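Local structure of CELL division inhibitor (Pyrococcus furiosus, 1G3Q) at residues A[6-11]-A[129-134]; A[15-20]-A[44-49]; A[35-40]-A[115-120]. The protein binds ADP together with a magnesium ion and, as a MinD-type member of the P-loop NTPases, probably hydrolyses ATP in connection with cell division. All coordinates share one frame; numbering follows the deposited sequence.

Contact 1: A[6-11]-A[129-134]; sequences SIVSGK and SAMLSG
V8 and M131 meet at about a right angle, the valine projecting from strand 3-8 and the methionine reaching across it from the last turn of helix 125-131. This is sheet-to-helix packing in the alpha/beta/alpha layered fold of a P-loop NTPase, on the central strand that runs into the nucleotide-binding loop. The contact is made by one branch: V8 CG1 lies 3.4 Å from M131 CG, tighter than usual van der Waals contact, and 3.5 Å from M131 SD. Chi1 (-61°) and the extended chi2 (-173°) carry the methionine sulfur alongside the valine, and the bend at chi3 turns only CE away; M131 also packs on V154 and L158 of helix 145-160.

The second link is polar. S6 OG donates to M131 O over 2.8 Å, tilted out of the carbonyl plane, and reaches it because chi1 of -62° puts the hydroxyl beside its own backbone N. M131 O also accepts from G134 N, closing the type I turn from M131 to G134; both donors come from the same face of the carbonyl. G134 suits this close passage: its CA sits 3.3 Å from S6 OG, where a CB would clash.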
ATOM      1  N   SER A   6       3.894   3.501   4.777  1.00 16.86           N
ATOM      2  CA  SER A   6       4.154   2.138   4.332  1.00 17.39           C
ATOM      3  C   SER A   6       2.909   1.284   4.561  1.00 17.54           C
ATOM      4  O   SER A   6       2.363   1.251   5.666  1.00 18.18           O
ATOM      5  CB  SER A   6       5.339   1.540   5.097  1.00 17.19           C
ATOM      6  OG  SER A   6       6.527   2.272   4.852  1.00 17.27           O
ATOM      7  N   ILE A   7       2.455   0.610   3.507  1.00 17.53           N
ATOM      8  CA  ILE A   7       1.282  -0.259   3.578  1.00 17.67           C
ATOM      9  C   ILE A   7       1.882  -1.638   3.806  1.00 17.83           C
ATOM     10  O   ILE A   7       2.479  -2.213   2.900  1.00 17.13           O
ATOM     11  CB  ILE A   7       0.494  -0.238   2.251  1.00 17.76           C
ATOM     12  CG1 ILE A   7       0.217   1.211   1.836  1.00 18.69           C
ATOM     13  CG2 ILE A   7      -0.813  -1.005   2.402  1.00 17.67           C
ATOM     14  CD1 ILE A   7      -0.529   2.030   2.878  1.00 18.45           C
ATOM     15  N   VAL A   8       1.709  -2.170   5.011  1.00 18.39           N
ATOM     16  CA  VAL A   8       2.335  -3.441   5.372  1.00 18.64           C
ATOM     17  C   VAL A   8       1.427  -4.546   5.890  1.00 19.08           C
ATOM     18  O   VAL A   8       0.241  -4.338   6.137  1.00 19.13           O
ATOM     19  CB  VAL A   8       3.412  -3.190   6.447  1.00 18.67           C
ATOM     20  CG1 VAL A   8       4.317  -2.043   6.013  1.00 18.49           C
ATOM     21  CG2 VAL A   8       2.743  -2.847   7.781  1.00 17.64           C
ATOM     22  N   SER A   9       2.016  -5.725   6.063  1.00 19.43           N
ATOM     23  CA  SER A   9       1.290  -6.881   6.571  1.00 20.62           C
ATOM     24  C   SER A   9       2.228  -7.990   7.020  1.00 21.45           C
ATOM     25  O   SER A   9       3.406  -8.022   6.648  1.00 21.75           O
ATOM     26  CB  SER A   9       0.347  -7.435   5.505  1.00 20.67           C
ATOM     27  OG  SER A   9      -0.399  -8.520   6.026  1.00 21.32           O
ATOM     28  N   GLY A  10       1.694  -8.903   7.825  1.00 22.38           N
ATOM     29  CA  GLY A  10       2.481 -10.021   8.300  1.00 23.42           C
ATOM     30  C   GLY A  10       2.448 -11.133   7.272  1.00 24.13           C
ATOM     31  O   GLY A  10       3.335 -11.983   7.230  1.00 24.76           O
ATOM     32  N   LYS A  11       1.420 -11.124   6.432  1.00 24.76           N
ATOM     33  CA  LYS A  11       1.273 -12.140   5.396  1.00 25.48           C
ATOM     34  C   LYS A  11       0.914 -11.526   4.051  1.00 25.22           C
ATOM     35  O   LYS A  11       0.408 -10.408   3.982  1.00 25.03           O
ATOM     36  CB  LYS A  11       0.184 -13.145   5.780  1.00 26.36           C
ATOM     37  CG  LYS A  11       0.472 -13.952   7.035  1.00 28.24           C
ATOM     38  CD  LYS A  11      -0.637 -14.973   7.269  1.00 29.65           C
ATOM     39  CE  LYS A  11      -0.339 -15.866   8.459  1.00 30.18           C
ATOM     40  NZ  LYS A  11      -1.440 -16.847   8.673  1.00 31.47           N
ATOM     41  N   SER A 129      13.336  -3.337   3.715  1.00 20.05           N
ATOM     42  CA  SER A 129      13.821  -2.194   2.944  1.00 19.83           C
ATOM     43  C   SER A 129      12.676  -1.291   2.497  1.00 19.49           C
ATOM     44  O   SER A 129      12.798  -0.068   2.501  1.00 19.70           O
ATOM     45  CB  SER A 129      14.592  -2.675   1.713  1.00 19.94           C
ATOM     46  OG  SER A 129      15.695  -3.476   2.091  1.00 20.92           O
ATOM     47  N   ALA A 130      11.565  -1.903   2.109  1.00 19.27           N
ATOM     48  CA  ALA A 130      10.406  -1.151   1.653  1.00 19.09           C
ATOM     49  C   ALA A 130       9.708  -0.475   2.828  1.00 19.05           C
ATOM     50  O   ALA A 130       9.508   0.740   2.822  1.00 18.84           O
ATOM     51  CB  ALA A 130       9.432  -2.082   0.921  1.00 19.03           C
ATOM     52  N   MET A 131       9.351  -1.258   3.840  1.00 19.22           N
ATOM     53  CA  MET A 131       8.664  -0.715   5.008  1.00 19.70           C
ATOM     54  C   MET A 131       9.450   0.411   5.667  1.00 20.18           C
ATOM     55  O   MET A 131       8.875   1.429   6.057  1.00 20.00           O
ATOM     56  CB  MET A 131       8.399  -1.818   6.037  1.00 20.08           C
ATOM     57  CG  MET A 131       7.517  -2.945   5.523  1.00 19.90           C
ATOM     58  SD  MET A 131       7.068  -4.110   6.821  1.00 20.36           S
ATOM     59  CE  MET A 131       8.643  -4.971   7.043  1.00 20.58           C
ATOM     60  N   LEU A 132      10.764   0.232   5.785  1.00 20.39           N
ATOM     61  CA  LEU A 132      11.611   1.236   6.415  1.00 20.90           C
ATOM     62  C   LEU A 132      11.821   2.485   5.569  1.00 20.92           C
ATOM     63  O   LEU A 132      12.532   3.408   5.983  1.00 20.58           O
ATOM     64  CB  LEU A 132      12.965   0.632   6.795  1.00 21.46           C
ATOM     65  CG  LEU A 132      12.913  -0.393   7.934  1.00 22.09           C
ATOM     66  CD1 LEU A 132      14.305  -0.957   8.186  1.00 22.52           C
ATOM     67  CD2 LEU A 132      12.373   0.269   9.190  1.00 22.65           C
ATOM     68  N   SER A 133      11.211   2.513   4.387  1.00 20.64           N
ATOM     69  CA  SER A 133      11.316   3.676   3.511  1.00 21.05           C
ATOM     70  C   SER A 133      10.241   4.685   3.903  1.00 21.06           C
ATOM     71  O   SER A 133      10.262   5.833   3.455  1.00 21.24           O
ATOM     72  CB  SER A 133      11.125   3.276   2.041  1.00 20.72           C
ATOM     73  OG  SER A 133      12.222   2.519   1.559  1.00 20.26           O
ATOM     74  N   GLY A 134       9.303   4.249   4.738  1.00 21.16           N
ATOM     75  CA  GLY A 134       8.228   5.126   5.175  1.00 21.88           C
ATOM     76  C   GLY A 134       8.440   5.746   6.549  1.00 22.40           C
ATOM     77  O   GLY A 134       9.342   5.349   7.285  1.00 21.95           O
TER

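Contact 2: A[15-20]-A[44-49]; sequences GKTTVT and ANLSLV. With MG (magnesium ion), chain B; ADP (adenosine-5'-diphosphate), chain C.
ADP O2B, a beta-phosphate oxygen, is gripped by two backbone amides, G15 N at 2.9 Å and K16 N at 3.0 Å, with a weak third bond from K16 NZ at 3.3 Å. This is the Walker A P-loop at the start of helix 16-29, which wraps the diphosphate in amides: T17 N points almost straight at O3B (165°), and T18 gives both its N and its OG1 to O2A. K16 bends at chi3 and chi4, which brings NZ back toward the phosphate; there it also bonds C119 O and water 1.

T17 works on two sides. Its OG1 binds the magnesium ion at 2.1 Å and probably also hydrogen-bonds D118 OD2, at a separation so unusually short that its exact geometry is doubtful, while ADP O3B and four waters complete the six ligands of the metal. N45 joins this shell indirectly, its ND2 donating to water 2. The methyl faces helix 46-49: being anti to the backbone N, T17 CG2 lies 3.9 Å from L46 CA and 4.0 Å from V49 CG2.

One turn on, T20 crosses L46 at about a right angle, with CG2 3.8 Å from L46 CD1. An alanine in place of T20 would lose both this methyl contact and the hydroxyl bond to K16 O, and would probably leave L46 CD1 facing a small gap. K16 O takes two donors from opposite faces of its plane, T20 N and T20 OG1, the hydroxyl standing 38° out of that plane at 2.7 Å.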
ATOM      1  N   GLY A  15      -4.105  -7.855   1.098  1.00 17.38           N
ATOM      2  CA  GLY A  15      -4.710  -6.682   0.494  1.00 16.57           C
ATOM      3  C   GLY A  15      -3.843  -5.442   0.389  1.00 16.04           C
ATOM      4  O   GLY A  15      -4.350  -4.355   0.115  1.00 16.10           O
ATOM      5  N   LYS A  16      -2.536  -5.587   0.584  1.00 15.69           N
ATOM      6  CA  LYS A  16      -1.636  -4.439   0.522  1.00 14.89           C
ATOM      7  C   LYS A  16      -1.723  -3.650  -0.783  1.00 14.35           C
ATOM      8  O   LYS A  16      -1.855  -2.425  -0.770  1.00 13.45           O
ATOM      9  CB  LYS A  16      -0.191  -4.894   0.769  1.00 15.63           C
ATOM     10  CG  LYS A  16       0.050  -5.376   2.195  1.00 16.35           C
ATOM     11  CD  LYS A  16       1.473  -5.879   2.416  1.00 17.19           C
ATOM     12  CE  LYS A  16       1.696  -7.263   1.816  1.00 17.69           C
ATOM     13  NZ  LYS A  16       1.691  -7.265   0.327  1.00 17.85           N
ATOM     14  N   THR A  17      -1.641  -4.339  -1.913  1.00 13.33           N
ATOM     15  CA  THR A  17      -1.718  -3.639  -3.188  1.00 12.28           C
ATOM     16  C   THR A  17      -3.094  -3.016  -3.379  1.00 11.89           C
ATOM     17  O   THR A  17      -3.210  -1.884  -3.858  1.00 10.93           O
ATOM     18  CB  THR A  17      -1.393  -4.588  -4.353  1.00 12.19           C
ATOM     19  OG1 THR A  17      -0.038  -5.018  -4.221  1.00 11.99           O
ATOM     20  CG2 THR A  17      -1.542  -3.872  -5.700  1.00 11.16           C
ATOM     21  N   THR A  18      -4.131  -3.751  -2.981  1.00 12.07           N
ATOM     22  CA  THR A  18      -5.508  -3.277  -3.093  1.00 12.27           C
ATOM     23  C   THR A  18      -5.730  -2.021  -2.246  1.00 12.80           C
ATOM     24  O   THR A  18      -6.358  -1.057  -2.695  1.00 11.98           O
ATOM     25  CB  THR A  18      -6.507  -4.365  -2.651  1.00 12.42           C
ATOM     26  OG1 THR A  18      -6.384  -5.509  -3.506  1.00 12.97           O
ATOM     27  CG2 THR A  18      -7.935  -3.844  -2.722  1.00 11.92           C
ATOM     28  N   VAL A  19      -5.219  -2.032  -1.019  1.00 12.60           N
ATOM     29  CA  VAL A  19      -5.362  -0.874  -0.146  1.00 12.90           C
ATOM     30  C   VAL A  19      -4.546   0.287  -0.712  1.00 12.57           C
ATOM     31  O   VAL A  19      -5.026   1.415  -0.770  1.00 12.87           O
ATOM     32  CB  VAL A  19      -4.895  -1.199   1.293  1.00 13.64           C
ATOM     33  CG1 VAL A  19      -4.829   0.072   2.136  1.00 13.97           C
ATOM     34  CG2 VAL A  19      -5.865  -2.178   1.927  1.00 13.79           C
ATOM     35  N   THR A  20      -3.318   0.009  -1.144  1.00 11.97           N
ATOM     36  CA  THR A  20      -2.472   1.059  -1.708  1.00 11.27           C
ATOM     37  C   THR A  20      -3.173   1.748  -2.881  1.00 11.09           C
ATOM     38  O   THR A  20      -3.274   2.974  -2.922  1.00 10.36           O
ATOM     39  CB  THR A  20      -1.128   0.501  -2.227  1.00 11.38           C
ATOM     40  OG1 THR A  20      -0.419  -0.140  -1.156  1.00 10.91           O
ATOM     41  CG2 THR A  20      -0.273   1.633  -2.784  1.00 11.67           C
ATOM     42  N   ALA A  44       5.743  -7.251  -8.544  1.00 18.79           N
ATOM     43  CA  ALA A  44       5.230  -5.944  -8.937  1.00 19.13           C
ATOM     44  C   ALA A  44       3.840  -6.070  -9.550  1.00 19.30           C
ATOM     45  O   ALA A  44       3.688  -6.648 -10.622  1.00 20.44           O
ATOM     46  CB  ALA A  44       6.184  -5.289  -9.925  1.00 18.09           C
ATOM     47  N   ASN A  45       2.832  -5.536  -8.860  1.00 19.36           N
ATOM     48  CA  ASN A  45       1.447  -5.586  -9.333  1.00 19.22           C
ATOM     49  C   ASN A  45       0.772  -4.212  -9.312  1.00 17.76           C
ATOM     50  O   ASN A  45      -0.184  -3.978 -10.043  1.00 16.99           O
ATOM     51  CB  ASN A  45       0.601  -6.518  -8.450  1.00 21.90           C
ATOM     52  CG  ASN A  45       1.027  -7.970  -8.534  1.00 24.49           C
ATOM     53  OD1 ASN A  45       1.012  -8.575  -9.606  1.00 26.85           O
ATOM     54  ND2 ASN A  45       1.398  -8.543  -7.393  1.00 26.63           N
ATOM     55  N   LEU A  46       1.270  -3.312  -8.468  1.00 16.44           N
ATOM     56  CA  LEU A  46       0.670  -1.988  -8.306  1.00 15.18           C
ATOM     57  C   LEU A  46       0.364  -1.205  -9.582  1.00 15.09           C
ATOM     58  O   LEU A  46      -0.766  -0.767  -9.783  1.00 14.70           O
ATOM     59  CB  LEU A  46       1.532  -1.133  -7.381  1.00 13.63           C
ATOM     60  CG  LEU A  46       0.922   0.209  -6.976  1.00 13.24           C
ATOM     61  CD1 LEU A  46      -0.394  -0.018  -6.234  1.00 12.23           C
ATOM     62  CD2 LEU A  46       1.911   0.963  -6.095  1.00 12.76           C
ATOM     63  N   SER A  47       1.364  -1.022 -10.435  1.00 15.29           N
ATOM     64  CA  SER A  47       1.174  -0.277 -11.677  1.00 15.92           C
ATOM     65  C   SER A  47       0.028  -0.849 -12.516  1.00 15.99           C
ATOM     66  O   SER A  47      -0.797  -0.106 -13.049  1.00 15.43           O
ATOM     67  CB  SER A  47       2.468  -0.285 -12.494  1.00 16.52           C
ATOM     68  OG  SER A  47       2.436   0.691 -13.521  1.00 17.69           O
ATOM     69  N   LEU A  48      -0.025  -2.173 -12.620  1.00 16.23           N
ATOM     70  CA  LEU A  48      -1.065  -2.839 -13.400  1.00 16.29           C
ATOM     71  C   LEU A  48      -2.448  -2.567 -12.800  1.00 15.38           C
ATOM     72  O   LEU A  48      -3.417  -2.302 -13.517  1.00 14.82           O
ATOM     73  CB  LEU A  48      -0.800  -4.346 -13.428  1.00 17.77           C
ATOM     74  CG  LEU A  48      -1.070  -5.079 -14.743  1.00 19.94           C
ATOM     75  CD1 LEU A  48      -2.486  -4.785 -15.209  1.00 21.31           C
ATOM     76  CD2 LEU A  48      -0.060  -4.634 -15.803  1.00 20.57           C
ATOM     77  N   VAL A  49      -2.531  -2.638 -11.478  1.00 14.57           N
ATOM     78  CA  VAL A  49      -3.784  -2.399 -10.773  1.00 14.69           C
ATOM     79  C   VAL A  49      -4.241  -0.944 -10.942  1.00 14.18           C
ATOM     80  O   VAL A  49      -5.426  -0.635 -10.815  1.00 14.16           O
ATOM     81  CB  VAL A  49      -3.618  -2.766  -9.278  1.00 15.18           C
ATOM     82  CG1 VAL A  49      -4.724  -2.167  -8.442  1.00 17.20           C
ATOM     83  CG2 VAL A  49      -3.627  -4.288  -9.138  1.00 15.60           C
TER
HETATM   84 MG    MG B 239       0.626  -6.951  -3.555  1.00 24.28          MG
HETATM   85  PB  ADP C 238      -1.393  -8.460  -1.372  1.00 18.51           P
HETATM   86  O1B ADP C 238      -0.618  -9.635  -1.712  1.00 18.62           O
HETATM   87  O2B ADP C 238      -1.477  -8.323   0.090  1.00 17.61           O
HETATM   88  O3B ADP C 238      -0.903  -7.028  -2.047  1.00 17.20           O
HETATM   89  PA  ADP C 238      -3.701  -8.024  -2.951  1.00 18.69           P
HETATM   90  O1A ADP C 238      -3.208  -8.213  -4.271  1.00 17.45           O
HETATM   91  O2A ADP C 238      -3.959  -6.647  -2.622  1.00 18.14           O
HETATM   92  O3A ADP C 238      -2.843  -8.664  -1.876  1.00 18.24           O
HETATM   93  O5' ADP C 238      -5.004  -8.771  -2.885  1.00 17.70           O
HETATM   94  C5' ADP C 238      -5.136 -10.217  -3.167  1.00 18.36           C
HETATM   95  C4' ADP C 238      -6.356 -10.519  -3.960  1.00 18.67           C
HETATM   96  O4' ADP C 238      -7.561 -10.420  -3.149  1.00 19.06           O
HETATM   97  C3' ADP C 238      -6.609  -9.595  -5.109  1.00 19.08           C
HETATM   98  O3' ADP C 238      -6.961 -10.335  -6.275  1.00 19.96           O
HETATM   99  C2' ADP C 238      -7.749  -8.708  -4.711  1.00 18.91           C
HETATM  100  O2' ADP C 238      -8.603  -8.278  -5.769  1.00 18.49           O
HETATM  101  C1' ADP C 238      -8.514  -9.489  -3.731  1.00 18.98           C
HETATM  102  N9  ADP C 238      -9.023  -8.694  -2.579  1.00 18.66           N
HETATM  103  C8  ADP C 238      -8.382  -7.878  -1.633  1.00 18.53           C
HETATM  104  N7  ADP C 238      -9.158  -7.324  -0.747  1.00 18.53           N
HETATM  105  C5  ADP C 238     -10.408  -7.780  -1.097  1.00 18.56           C
HETATM  106  C6  ADP C 238     -11.701  -7.553  -0.544  1.00 18.87           C
HETATM  107  N6  ADP C 238     -11.838  -6.762   0.521  1.00 18.65           N
HETATM  108  N1  ADP C 238     -12.797  -8.176  -1.145  1.00 18.76           N
HETATM  109  C2  ADP C 238     -12.629  -8.982  -2.238  1.00 19.29           C
HETATM  110  N3  ADP C 238     -11.438  -9.250  -2.826  1.00 18.62           N
HETATM  111  C4  ADP C 238     -10.361  -8.621  -2.213  1.00 18.86           C
HETATM  112  O   HOH W   1       2.163  -5.905  -1.995  1.00 20.86           O
HETATM  113  O   HOH W   2       2.347  -6.826  -5.177  1.00 14.47           O
HETATM  114  O   HOH W   3      -0.655  -8.066  -5.243  1.00 17.09           O
HETATM  115  O   HOH W   4       1.710  -9.143  -3.058  1.00 16.02           O

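Contact 3: A[35-40]-A[115-120]; sequences LAVDGD and ILIDCP
The backbone ladder between L35-D38 and I115-D118 is parallel, in register from L35 with I115 to D38 with D118, and the two strand axes run at 21° to each other. L116 N donates to L35 O, V37 N to L116 O at 174°, and D118 N to V37 O, the last nearly head-on to the carbonyl. Past the strands, G39 N adds a weak, bent bond to D118 O. CA-H...O contacts from I115 to L35 O and from I117 to V37 O accompany the ladder.

Apolar contacts gather on the face of L35, V37, I115 and I117. V37 CG2 comes to 3.6 Å from I115 CG2, the two side chains meeting at a slant, while V37 CG1 stands 4.3 Å from I117 CG2. The other face, carrying A36, L116, D38 and D118, receives helix 16-29: S24 packs on A36 and L116, and K16 and T20 on D118. These strands are neighbours in the largely parallel sheet of the P-loop NTPase fold, and both end at the nucleotide site. Magnesium binding by D40 and D118 has been seen in a structure of this protein; here the two reach the metal through water 1.

Polar groups cluster at these C-terminal ends. D38 OD1 accepts D40 N at 3.0 Å, forming an Asx turn that shapes the loop after the strand. D118 has its CG anti to the backbone N (chi1 -175°), with OD2 turned toward T17 and OD1 facing water 1, which also lies 2.8 Å from D40 OD2.

Van der Waals contacts with P120 form a separate group. The D40 carboxylate lies against its CA and CB, the two side chains running antiparallel, with D40 OD1 3.3 Å from P120 CB, and G39 O lies 3.2 Å from P120 CD.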
ATOM      1  N   LEU A  35       1.577   9.680  -4.661  1.00 13.75           N
ATOM      2  CA  LEU A  35       2.537   8.872  -5.404  1.00 13.59           C
ATOM      3  C   LEU A  35       2.391   7.458  -4.853  1.00 13.30           C
ATOM      4  O   LEU A  35       2.670   7.210  -3.675  1.00 13.22           O
ATOM      5  CB  LEU A  35       3.984   9.332  -5.195  1.00 13.23           C
ATOM      6  CG  LEU A  35       4.980   8.388  -5.894  1.00 12.98           C
ATOM      7  CD1 LEU A  35       4.770   8.448  -7.410  1.00 13.05           C
ATOM      8  CD2 LEU A  35       6.414   8.759  -5.543  1.00 12.88           C
ATOM      9  N   ALA A  36       1.922   6.542  -5.691  1.00 13.01           N
ATOM     10  CA  ALA A  36       1.763   5.151  -5.285  1.00 12.64           C
ATOM     11  C   ALA A  36       3.061   4.455  -5.682  1.00 12.91           C
ATOM     12  O   ALA A  36       3.413   4.413  -6.859  1.00 13.30           O
ATOM     13  CB  ALA A  36       0.572   4.524  -6.006  1.00 12.38           C
ATOM     14  N   VAL A  37       3.772   3.918  -4.697  1.00 12.75           N
ATOM     15  CA  VAL A  37       5.048   3.261  -4.944  1.00 12.68           C
ATOM     16  C   VAL A  37       4.963   1.738  -4.835  1.00 12.83           C
ATOM     17  O   VAL A  37       4.475   1.206  -3.841  1.00 12.24           O
ATOM     18  CB  VAL A  37       6.117   3.768  -3.946  1.00 13.03           C
ATOM     19  CG1 VAL A  37       7.449   3.077  -4.197  1.00 12.68           C
ATOM     20  CG2 VAL A  37       6.273   5.286  -4.075  1.00 12.16           C
ATOM     21  N   ASP A  38       5.439   1.041  -5.861  1.00 12.62           N
ATOM     22  CA  ASP A  38       5.422  -0.414  -5.830  1.00 13.10           C
ATOM     23  C   ASP A  38       6.729  -0.917  -5.233  1.00 13.46           C
ATOM     24  O   ASP A  38       7.709  -1.128  -5.949  1.00 13.83           O
ATOM     25  CB  ASP A  38       5.257  -1.004  -7.232  1.00 12.61           C
ATOM     26  CG  ASP A  38       4.940  -2.488  -7.192  1.00 13.12           C
ATOM     27  OD1 ASP A  38       5.184  -3.115  -6.136  1.00 12.93           O
ATOM     28  OD2 ASP A  38       4.451  -3.032  -8.203  1.00 11.89           O
ATOM     29  N   GLY A  39       6.740  -1.097  -3.917  1.00 13.90           N
ATOM     30  CA  GLY A  39       7.934  -1.582  -3.251  1.00 14.29           C
ATOM     31  C   GLY A  39       7.986  -3.100  -3.161  1.00 15.04           C
ATOM     32  O   GLY A  39       8.845  -3.656  -2.472  1.00 14.92           O
ATOM     33  N   ASP A  40       7.061  -3.775  -3.838  1.00 14.84           N
ATOM     34  CA  ASP A  40       7.041  -5.236  -3.826  1.00 15.16           C
ATOM     35  C   ASP A  40       7.885  -5.681  -5.013  1.00 14.94           C
ATOM     36  O   ASP A  40       7.371  -6.088  -6.058  1.00 14.99           O
ATOM     37  CB  ASP A  40       5.612  -5.764  -3.966  1.00 15.49           C
ATOM     38  CG  ASP A  40       5.451  -7.141  -3.361  1.00 17.03           C
ATOM     39  OD1 ASP A  40       6.422  -7.921  -3.436  1.00 16.77           O
ATOM     40  OD2 ASP A  40       4.364  -7.447  -2.820  1.00 17.76           O
ATOM     41  N   ILE A 115       2.796   9.613  -0.093  1.00 15.95           N
ATOM     42  CA  ILE A 115       3.571   8.644  -0.850  1.00 15.65           C
ATOM     43  C   ILE A 115       3.185   7.339  -0.175  1.00 15.59           C
ATOM     44  O   ILE A 115       3.531   7.099   0.983  1.00 16.28           O
ATOM     45  CB  ILE A 115       5.094   8.882  -0.740  1.00 15.64           C
ATOM     46  CG1 ILE A 115       5.453  10.230  -1.374  1.00 15.51           C
ATOM     47  CG2 ILE A 115       5.849   7.752  -1.444  1.00 15.38           C
ATOM     48  CD1 ILE A 115       6.939  10.547  -1.390  1.00 16.61           C
ATOM     49  N   LEU A 116       2.432   6.507  -0.882  1.00 15.09           N
ATOM     50  CA  LEU A 116       1.989   5.246  -0.307  1.00 14.75           C
ATOM     51  C   LEU A 116       2.833   4.112  -0.875  1.00 15.14           C
ATOM     52  O   LEU A 116       2.836   3.877  -2.083  1.00 14.70           O
ATOM     53  CB  LEU A 116       0.506   5.033  -0.615  1.00 14.04           C
ATOM     54  CG  LEU A 116      -0.387   6.239  -0.279  1.00 13.92           C
ATOM     55  CD1 LEU A 116      -1.844   5.916  -0.609  1.00 12.96           C
ATOM     56  CD2 LEU A 116      -0.248   6.590   1.206  1.00 13.16           C
ATOM     57  N   ILE A 117       3.551   3.415   0.002  1.00 14.69           N
ATOM     58  CA  ILE A 117       4.423   2.329  -0.426  1.00 14.63           C
ATOM     59  C   ILE A 117       3.796   0.950  -0.267  1.00 14.75           C
ATOM     60  O   ILE A 117       3.534   0.498   0.848  1.00 14.23           O
ATOM     61  CB  ILE A 117       5.753   2.326   0.363  1.00 15.14           C
ATOM     62  CG1 ILE A 117       6.353   3.735   0.410  1.00 14.79           C
ATOM     63  CG2 ILE A 117       6.733   1.362  -0.294  1.00 14.90           C
ATOM     64  CD1 ILE A 117       7.477   3.886   1.439  1.00 15.28           C
ATOM     65  N   ASP A 118       3.560   0.289  -1.394  1.00 14.51           N
ATOM     66  CA  ASP A 118       3.001  -1.057  -1.408  1.00 14.80           C
ATOM     67  C   ASP A 118       4.190  -1.951  -1.064  1.00 15.14           C
ATOM     68  O   ASP A 118       5.127  -2.073  -1.850  1.00 14.51           O
ATOM     69  CB  ASP A 118       2.479  -1.378  -2.812  1.00 14.54           C
ATOM     70  CG  ASP A 118       1.776  -2.721  -2.889  1.00 15.13           C
ATOM     71  OD1 ASP A 118       1.661  -3.414  -1.851  1.00 12.99           O
ATOM     72  OD2 ASP A 118       1.335  -3.078  -4.004  1.00 14.42           O
ATOM     73  N   CYS A 119       4.158  -2.568   0.111  1.00 15.55           N
ATOM     74  CA  CYS A 119       5.269  -3.412   0.544  1.00 16.98           C
ATOM     75  C   CYS A 119       5.019  -4.907   0.475  1.00 17.49           C
ATOM     76  O   CYS A 119       3.881  -5.369   0.545  1.00 18.05           O
ATOM     77  CB  CYS A 119       5.651  -3.090   1.996  1.00 16.20           C
ATOM     78  SG  CYS A 119       6.046  -1.371   2.349  1.00 16.54           S
ATOM     79  N   PRO A 120       6.091  -5.687   0.293  1.00 18.32           N
ATOM     80  CA  PRO A 120       5.890  -7.132   0.254  1.00 18.64           C
ATOM     81  C   PRO A 120       5.685  -7.457   1.734  1.00 19.02           C
ATOM     82  O   PRO A 120       6.069  -6.665   2.595  1.00 18.51           O
ATOM     83  CB  PRO A 120       7.220  -7.656  -0.286  1.00 18.97           C
ATOM     84  CG  PRO A 120       8.208  -6.635   0.179  1.00 18.67           C
ATOM     85  CD  PRO A 120       7.480  -5.330  -0.045  1.00 18.42           C
TER
HETATM   86  O   HOH W   1       2.163  -5.905  -1.995  1.00 20.86           O

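How the contacts relate
From the N terminus the chain runs through strand 3-8 and the P-loop into helix 16-29, then strand 34-38, helix 46-49 and, much later, strand 114-118 and helix 125-131. Contact 1 closes the longest loop, joining 6-11 to 129-134 across 117 residues; contacts 2 and 3 both nest inside it. Those two cross, since their segments alternate in the order 15-20, 35-40, 44-49, 115-120. I7 pairs with I117 and C119, so strands 3-8 and 114-118 are sheet neighbours linking contacts 1 and 3. Contacts 2 and 3 meet at the metal site, sharing water 1, and through a weak bond from L46 N to D38 OD2, while I7 packs against K16 and T20 between contacts 1 and 2.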